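PDB 6HWK: glucosamine kinase from Streptacidiphilus jiangxiensis, which catalyses the ATP-dependent, magnesium-requiring phosphorylation of D-glucosamine to D-glucosamine 6-phosphate and, less efficiently, also acts on glucose. Local coordinates for residues Pro3-Leu8 against Gly68-Ser73; Trp197-Val202 against Asp347-Val352. All coordinates share one frame; numbering follows the deposited sequence.

Interaction 1 of 2, residues Pro3-Leu8 against Gly68-Ser73; sequences PNWSEL and GGVRRS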
ATOM      1  N   PRO D   3      -3.847 -63.662 -29.119  1.00 61.67           N
ATOM      2  CA  PRO D   3      -3.708 -62.677 -28.044  1.00 60.20           C
ATOM      3  C   PRO D   3      -3.498 -61.261 -28.574  1.00 61.42           C
ATOM      4  O   PRO D   3      -2.397 -60.722 -28.452  1.00 66.73           O
ATOM      5  CB  PRO D   3      -2.466 -63.162 -27.278  1.00 60.88           C
ATOM      6  CG  PRO D   3      -1.899 -64.333 -28.085  1.00 62.67           C
ATOM      7  CD  PRO D   3      -2.565 -64.313 -29.420  1.00 61.60           C
ATOM      8  N   ASN D   4      -4.541 -60.670 -29.153  1.00 56.06           N
ATOM      9  CA  ASN D   4      -4.440 -59.340 -29.731  1.00 54.25           C
ATOM     10  C   ASN D   4      -4.555 -58.274 -28.640  1.00 50.29           C
ATOM     11  O   ASN D   4      -4.700 -58.573 -27.451  1.00 49.80           O
ATOM     12  CB  ASN D   4      -5.506 -59.144 -30.808  1.00 58.91           C
ATOM     13  CG  ASN D   4      -6.911 -59.077 -30.237  1.00 62.98           C
ATOM     14  OD1 ASN D   4      -7.226 -59.743 -29.251  1.00 66.83           O
ATOM     15  ND2 ASN D   4      -7.761 -58.268 -30.855  1.00 61.89           N
ATOM     16  N   TRP D   5      -4.496 -57.006 -29.056  1.00 46.07           N
ATOM     17  CA  TRP D   5      -4.507 -55.906 -28.096  1.00 40.12           C
ATOM     18  C   TRP D   5      -5.838 -55.821 -27.354  1.00 36.35           C
ATOM     19  O   TRP D   5      -5.864 -55.523 -26.155  1.00 34.60           O
ATOM     20  CB  TRP D   5      -4.212 -54.582 -28.805  1.00 40.79           C
ATOM     21  CG  TRP D   5      -2.849 -54.499 -29.430  1.00 41.50           C
ATOM     22  CD1 TRP D   5      -2.525 -54.768 -30.728  1.00 44.33           C
ATOM     23  CD2 TRP D   5      -1.629 -54.107 -28.785  1.00 42.01           C
ATOM     24  NE1 TRP D   5      -1.180 -54.574 -30.930  1.00 46.52           N
ATOM     25  CE2 TRP D   5      -0.607 -54.168 -29.754  1.00 43.30           C
ATOM     26  CE3 TRP D   5      -1.302 -53.715 -27.484  1.00 40.14           C
ATOM     27  CZ2 TRP D   5       0.719 -53.852 -29.462  1.00 39.84           C
ATOM     28  CZ3 TRP D   5       0.015 -53.401 -27.196  1.00 39.05           C
ATOM     29  CH2 TRP D   5       1.008 -53.471 -28.181  1.00 37.66           C
ATOM     30  N   SER D   6      -6.950 -56.076 -28.047  1.00 38.95           N
ATOM     31  CA  SER D   6      -8.262 -55.908 -27.425  1.00 35.42           C
ATOM     32  C   SER D   6      -8.473 -56.898 -26.287  1.00 39.11           C
ATOM     33  O   SER D   6      -9.008 -56.534 -25.232  1.00 37.36           O
ATOM     34  CB  SER D   6      -9.362 -56.056 -28.473  1.00 32.47           C
ATOM     35  OG  SER D   6      -9.224 -55.085 -29.495  1.00 36.38           O
ATOM     36  N   GLU D   7      -8.064 -58.154 -26.477  1.00 45.39           N
ATOM     37  CA  GLU D   7      -8.263 -59.157 -25.435  1.00 45.80           C
ATOM     38  C   GLU D   7      -7.329 -58.922 -24.255  1.00 46.16           C
ATOM     39  O   GLU D   7      -7.711 -59.147 -23.100  1.00 48.76           O
ATOM     40  CB  GLU D   7      -8.062 -60.558 -26.012  1.00 50.16           C
ATOM     41  CG  GLU D   7      -8.366 -61.681 -25.033  1.00 57.34           C
ATOM     42  CD  GLU D   7      -8.134 -63.054 -25.630  1.00 63.09           C
ATOM     43  OE1 GLU D   7      -7.756 -63.130 -26.818  1.00 65.30           O
ATOM     44  OE2 GLU D   7      -8.329 -64.057 -24.911  1.00 65.04           O
ATOM     45  N   LEU D   8      -6.100 -58.473 -24.522  1.00 42.85           N
ATOM     46  CA  LEU D   8      -5.163 -58.199 -23.438  1.00 40.80           C
ATOM     47  C   LEU D   8      -5.649 -57.050 -22.564  1.00 42.34           C
ATOM     48  O   LEU D   8      -5.487 -57.082 -21.338  1.00 42.97           O
ATOM     49  CB  LEU D   8      -3.778 -57.892 -24.007  1.00 40.07           C
ATOM     50  CG  LEU D   8      -3.061 -59.046 -24.708  1.00 41.63           C
ATOM     51  CD1 LEU D   8      -1.716 -58.586 -25.247  1.00 45.53           C
ATOM     52  CD2 LEU D   8      -2.890 -60.226 -23.764  1.00 37.90           C
ATOM     53  N   GLY D  68       3.397 -62.718 -23.938  1.00 75.13           N
ATOM     54  CA  GLY D  68       2.003 -62.753 -24.327  1.00 72.53           C
ATOM     55  C   GLY D  68       1.090 -61.863 -23.517  1.00 71.35           C
ATOM     56  O   GLY D  68      -0.130 -62.058 -23.547  1.00 76.10           O
ATOM     57  N   GLY D  69       1.639 -60.892 -22.788  1.00 66.46           N
ATOM     58  CA  GLY D  69       0.857 -59.963 -22.006  1.00 59.26           C
ATOM     59  C   GLY D  69       1.083 -58.526 -22.445  1.00 54.19           C
ATOM     60  O   GLY D  69       1.832 -58.243 -23.384  1.00 51.94           O
ATOM     61  N   VAL D  70       0.415 -57.619 -21.738  1.00 49.30           N
ATOM     62  CA  VAL D  70       0.498 -56.194 -22.024  1.00 46.63           C
ATOM     63  C   VAL D  70       0.691 -55.438 -20.716  1.00 44.39           C
ATOM     64  O   VAL D  70       0.275 -55.893 -19.645  1.00 45.45           O
ATOM     65  CB  VAL D  70      -0.756 -55.683 -22.779  1.00 45.07           C
ATOM     66  CG1 VAL D  70      -1.956 -55.582 -21.842  1.00 41.46           C
ATOM     67  CG2 VAL D  70      -0.477 -54.348 -23.462  1.00 43.81           C
ATOM     68  N   ARG D  71       1.353 -54.288 -20.807  1.00 44.33           N
ATOM     69  CA  ARG D  71       1.525 -53.400 -19.667  1.00 47.38           C
ATOM     70  C   ARG D  71       1.659 -51.975 -20.180  1.00 48.53           C
ATOM     71  O   ARG D  71       1.958 -51.745 -21.354  1.00 53.59           O
ATOM     72  CB  ARG D  71       2.747 -53.778 -18.822  1.00 47.46           C
ATOM     73  CG  ARG D  71       4.061 -53.286 -19.398  1.00 50.47           C
ATOM     74  CD  ARG D  71       5.215 -53.532 -18.444  1.00 55.11           C
ATOM     75  NE  ARG D  71       6.434 -52.870 -18.897  1.00 60.86           N
ATOM     76  CZ  ARG D  71       7.291 -53.398 -19.763  1.00 67.63           C
ATOM     77  NH1 ARG D  71       8.376 -52.722 -20.119  1.00 69.44           N
ATOM     78  NH2 ARG D  71       7.066 -54.600 -20.275  1.00 70.60           N
ATOM     79  N   ARG D  72       1.432 -51.017 -19.286  1.00 44.25           N
ATOM     80  CA  ARG D  72       1.562 -49.618 -19.664  1.00 42.52           C
ATOM     81  C   ARG D  72       3.032 -49.248 -19.810  1.00 43.35           C
ATOM     82  O   ARG D  72       3.887 -49.722 -19.057  1.00 48.35           O
ATOM     83  CB  ARG D  72       0.889 -48.714 -18.633  1.00 45.07           C
ATOM     84  CG  ARG D  72       0.825 -47.254 -19.059  1.00 42.12           C
ATOM     85  CD  ARG D  72       0.226 -46.372 -17.983  1.00 42.02           C
ATOM     86  NE  ARG D  72       0.329 -44.958 -18.330  1.00 42.06           N
ATOM     87  CZ  ARG D  72       1.421 -44.224 -18.141  1.00 47.64           C
ATOM     88  NH1 ARG D  72       2.506 -44.771 -17.608  1.00 49.64           N
ATOM     89  NH2 ARG D  72       1.429 -42.945 -18.486  1.00 51.72           N
ATOM     90  N   SER D  73       3.322 -48.401 -20.792  1.00 43.43           N
ATOM     91  CA  SER D  73       4.701 -48.037 -21.079  1.00 42.68           C
ATOM     92  C   SER D  73       5.263 -47.133 -19.990  1.00 42.83           C
ATOM     93  O   SER D  73       4.566 -46.270 -19.449  1.00 41.39           O
ATOM     94  CB  SER D  73       4.797 -47.341 -22.434  1.00 41.93           C
ATOM     95  OG  SER D  73       4.330 -48.187 -23.467  1.00 49.75           O
TER
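Leu-8 and Val-70 form the centre of a small apolar contact near the protein surface, where the first helix of the chain rests against the short strand 70-72 in the N-terminal, strand-rich part of the kinase. Val-70 serves both helical partners by dividing its branches. CG1, standing between the backbone N and the carbonyl carbon (chi1 74°), lies 3.7 Å from Leu-8 CB, while Val-70 CG2 reaches the six-membered ring of the Trp-5 indole obliquely, 3.9 Å from CZ3. Leu-8 in turn spreads its two methyls along the segment leading into the strand: CD1 touches the carbonyl carbon of Gly-69, and CD2 lies against the backbone of Gly-68, whose positive phi of 82° suits glycine. The start of the helix is marked by Asn-4 at the N-cap, where OD1 accepts a weak bond from Glu-7 N at 3.3 Å. The indole also makes a cation-pi contact with Arg-64, whose NH1 bonds to Pro-3 O. Around this, Trp-5 packs on Leu-62 of strand 57-64 and on Leu-35 and Leu-38 of strand 34-42, while strand 70-72 pairs antiparallel with strand 57-64.

Interaction 2 of 2, residues Trp197-Val202 against Asp347-Val352; sequences WAVDDV and DHVGRV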
ATOM      1  N   TRP D 197      11.596 -16.784 -12.988  1.00 35.09           N
ATOM      2  CA  TRP D 197      12.348 -15.639 -13.489  1.00 31.65           C
ATOM      3  C   TRP D 197      11.688 -14.310 -13.144  1.00 29.62           C
ATOM      4  O   TRP D 197      12.394 -13.315 -12.944  1.00 34.12           O
ATOM      5  CB  TRP D 197      12.574 -15.752 -15.004  1.00 31.00           C
ATOM      6  CG  TRP D 197      11.340 -15.853 -15.858  1.00 30.39           C
ATOM      7  CD1 TRP D 197      10.805 -16.990 -16.388  1.00 30.74           C
ATOM      8  CD2 TRP D 197      10.512 -14.772 -16.314  1.00 29.85           C
ATOM      9  NE1 TRP D 197       9.689 -16.690 -17.133  1.00 25.34           N
ATOM     10  CE2 TRP D 197       9.487 -15.336 -17.103  1.00 23.60           C
ATOM     11  CE3 TRP D 197      10.533 -13.387 -16.128  1.00 26.93           C
ATOM     12  CZ2 TRP D 197       8.492 -14.563 -17.698  1.00 23.35           C
ATOM     13  CZ3 TRP D 197       9.544 -12.620 -16.721  1.00 30.08           C
ATOM     14  CH2 TRP D 197       8.538 -13.212 -17.497  1.00 25.93           C
ATOM     15  N   ALA D 198      10.356 -14.257 -13.060  1.00 27.78           N
ATOM     16  CA  ALA D 198       9.717 -13.017 -12.623  1.00 29.50           C
ATOM     17  C   ALA D 198      10.017 -12.736 -11.156  1.00 28.85           C
ATOM     18  O   ALA D 198      10.281 -11.589 -10.780  1.00 26.30           O
ATOM     19  CB  ALA D 198       8.208 -13.073 -12.861  1.00 22.76           C
ATOM     20  N   VAL D 199       9.988 -13.774 -10.317  1.00 28.83           N
ATOM     21  CA  VAL D 199      10.343 -13.606  -8.912  1.00 30.53           C
ATOM     22  C   VAL D 199      11.809 -13.212  -8.780  1.00 33.05           C
ATOM     23  O   VAL D 199      12.172 -12.384  -7.935  1.00 31.26           O
ATOM     24  CB  VAL D 199      10.026 -14.894  -8.127  1.00 28.09           C
ATOM     25  CG1 VAL D 199      10.473 -14.765  -6.678  1.00 29.09           C
ATOM     26  CG2 VAL D 199       8.541 -15.206  -8.206  1.00 27.88           C
ATOM     27  N   ASP D 200      12.670 -13.791  -9.621  1.00 31.40           N
ATOM     28  CA  ASP D 200      14.091 -13.462  -9.571  1.00 30.86           C
ATOM     29  C   ASP D 200      14.344 -12.032 -10.034  1.00 30.43           C
ATOM     30  O   ASP D 200      15.190 -11.332  -9.465  1.00 33.09           O
ATOM     31  CB  ASP D 200      14.887 -14.450 -10.420  1.00 34.01           C
ATOM     32  CG  ASP D 200      16.373 -14.159 -10.415  1.00 43.75           C
ATOM     33  OD1 ASP D 200      17.024 -14.407  -9.378  1.00 49.69           O
ATOM     34  OD2 ASP D 200      16.893 -13.683 -11.446  1.00 49.46           O
ATOM     35  N   ASP D 201      13.621 -11.581 -11.062  1.00 28.73           N
ATOM     36  CA  ASP D 201      13.789 -10.212 -11.546  1.00 29.42           C
ATOM     37  C   ASP D 201      13.398  -9.202 -10.475  1.00 29.70           C
ATOM     38  O   ASP D 201      14.146  -8.257 -10.194  1.00 29.68           O
ATOM     39  CB  ASP D 201      12.960  -9.997 -12.814  1.00 32.29           C
ATOM     40  CG  ASP D 201      13.548 -10.693 -14.027  1.00 41.08           C
ATOM     41  OD1 ASP D 201      14.629 -11.309 -13.904  1.00 44.01           O
ATOM     42  OD2 ASP D 201      12.924 -10.622 -15.107  1.00 42.74           O
ATOM     43  N   VAL D 202      12.226  -9.387  -9.865  1.00 28.22           N
ATOM     44  CA  VAL D 202      11.747  -8.444  -8.860  1.00 29.45           C
ATOM     45  C   VAL D 202      12.658  -8.449  -7.638  1.00 34.52           C
ATOM     46  O   VAL D 202      12.890  -7.405  -7.016  1.00 36.30           O
ATOM     47  CB  VAL D 202      10.286  -8.766  -8.491  1.00 31.16           C
ATOM     48  CG1 VAL D 202       9.815  -7.891  -7.338  1.00 32.46           C
ATOM     49  CG2 VAL D 202       9.386  -8.586  -9.708  1.00 24.76           C
ATOM     50  N   ASP D 347       0.798  -9.008 -10.290  1.00 30.62           N
ATOM     51  CA  ASP D 347       0.562  -8.568  -8.919  1.00 33.03           C
ATOM     52  C   ASP D 347       0.979  -9.646  -7.926  1.00 33.49           C
ATOM     53  O   ASP D 347       1.580  -9.348  -6.888  1.00 34.56           O
ATOM     54  CB  ASP D 347      -0.913  -8.200  -8.745  1.00 37.06           C
ATOM     55  CG  ASP D 347      -1.206  -7.508  -7.420  1.00 40.37           C
ATOM     56  OD1 ASP D 347      -0.876  -8.068  -6.352  1.00 39.32           O
ATOM     57  OD2 ASP D 347      -1.779  -6.399  -7.449  1.00 40.10           O
ATOM     58  N   HIS D 348       0.685 -10.910  -8.241  1.00 29.87           N
ATOM     59  CA  HIS D 348       0.996 -11.999  -7.320  1.00 29.00           C
ATOM     60  C   HIS D 348       2.498 -12.242  -7.218  1.00 34.68           C
ATOM     61  O   HIS D 348       2.972 -12.738  -6.189  1.00 40.15           O
ATOM     62  CB  HIS D 348       0.274 -13.275  -7.755  1.00 26.59           C
ATOM     63  CG  HIS D 348      -1.217 -13.140  -7.805  1.00 26.45           C
ATOM     64  ND1 HIS D 348      -1.881 -12.024  -7.342  1.00 27.74           N
ATOM     65  CD2 HIS D 348      -2.173 -13.981  -8.265  1.00 27.72           C
ATOM     66  CE1 HIS D 348      -3.181 -12.184  -7.514  1.00 27.88           C
ATOM     67  NE2 HIS D 348      -3.385 -13.363  -8.072  1.00 27.36           N
ATOM     68  N   VAL D 349       3.255 -11.913  -8.266  1.00 30.67           N
ATOM     69  CA  VAL D 349       4.710 -12.011  -8.186  1.00 25.91           C
ATOM     70  C   VAL D 349       5.246 -11.043  -7.139  1.00 28.82           C
ATOM     71  O   VAL D 349       6.122 -11.392  -6.338  1.00 27.08           O
ATOM     72  CB  VAL D 349       5.344 -11.765  -9.568  1.00 27.12           C
ATOM     73  CG1 VAL D 349       6.845 -11.536  -9.438  1.00 22.67           C
ATOM     74  CG2 VAL D 349       5.065 -12.939 -10.498  1.00 23.44           C
ATOM     75  N   GLY D 350       4.718  -9.817  -7.119  1.00 28.21           N
ATOM     76  CA  GLY D 350       5.163  -8.847  -6.132  1.00 31.73           C
ATOM     77  C   GLY D 350       4.832  -9.262  -4.711  1.00 38.83           C
ATOM     78  O   GLY D 350       5.636  -9.068  -3.795  1.00 37.12           O
ATOM     79  N   ARG D 351       3.644  -9.839  -4.507  1.00 36.65           N
ATOM     80  CA  ARG D 351       3.271 -10.312  -3.176  1.00 35.60           C
ATOM     81  C   ARG D 351       4.190 -11.435  -2.717  1.00 38.58           C
ATOM     82  O   ARG D 351       4.579 -11.492  -1.544  1.00 40.56           O
ATOM     83  CB  ARG D 351       1.817 -10.784  -3.169  1.00 38.34           C
ATOM     84  CG  ARG D 351       0.834  -9.831  -3.825  1.00 33.63           C
ATOM     85  CD  ARG D 351       0.817  -8.481  -3.138  1.00 29.12           C
ATOM     86  NE  ARG D 351      -0.076  -7.548  -3.817  1.00 32.96           N
ATOM     87  CZ  ARG D 351      -0.282  -6.294  -3.428  1.00 25.40           C
ATOM     88  NH1 ARG D 351       0.341  -5.820  -2.360  1.00 29.84           N
ATOM     89  NH2 ARG D 351      -1.111  -5.516  -4.109  1.00 25.75           N
ATOM     90  N   VAL D 352       4.547 -12.338  -3.630  1.00 37.81           N
ATOM     91  CA  VAL D 352       5.399 -13.469  -3.280  1.00 30.06           C
ATOM     92  C   VAL D 352       6.807 -12.997  -2.935  1.00 30.33           C
ATOM     93  O   VAL D 352       7.425 -13.489  -1.983  1.00 29.09           O
ATOM     94  CB  VAL D 352       5.399 -14.496  -4.428  1.00 28.08           C
ATOM     95  CG1 VAL D 352       6.586 -15.437  -4.318  1.00 25.01           C
ATOM     96  CG2 VAL D 352       4.094 -15.281  -4.427  1.00 25.77           C
TER
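Val-349 turns CG1 anti to the backbone N (chi1 167°) and CG2 anti to the carbonyl carbon, which aims both methyls at helix 194-206; Val-202, its CG2 anti to the carbonyl carbon, brings that methyl to Val-349 CG1. The outcome is a single valine, Val-349, fitted between successive turns of the facing helix. Val-349 CG2 lies 3.9 Å from Ala-198 CB, and Val-349 CG1 sits 3.7 Å from Ala-198 O and 3.9 Å from Val-202 CG2. Val-199 closes in more loosely from another side, its CG2 being 4.2 Å from Val-349 CG1 and also near Val-352 CG1. Ala-198 and Val-202 stand one turn apart, and the local axes pass 9.3 Å from each other at -59°, an angle consistent with ridges-into-grooves packing in this largely helical C-terminal part of a kinase. Between the two segments the contact is made by apolar side chains and the Ala-198 carbonyl, without hydrogen bonds. On helix 335-356, Arg-351 NE makes a salt bridge to Asp-347 OD1 at 2.7 Å, on the syn side of the carboxylate, while Arg-351 NH2 makes another to Asp-430. On the other helix, Asp-201 pairs with Arg-308, and the Trp-197 indole donates from NE1 to Ile-306 O.

Together the two contacts illustrate how one chain uses apolar side chains at very different depths. Their centres are 49 Å apart, on opposite sides of the chain's centre, with about 28 Å between nearest atoms. The centre of interaction 1 lies about 33 Å from the centre of the chain, away from the known binding sites. Interaction 2 is buried and lies near the ATP, sugar and magnesium sites: the Val-199 side chain is about 8 Å from that of Asp-193, inferred to bind ATP, the Val-352 side chain about 9 Å from that of Glu-409, which binds D-glucosamine, and the Val-349 side chain about 13 Å from a bound magnesium ion. His-348, beside Val-349, touches Glu-409 directly.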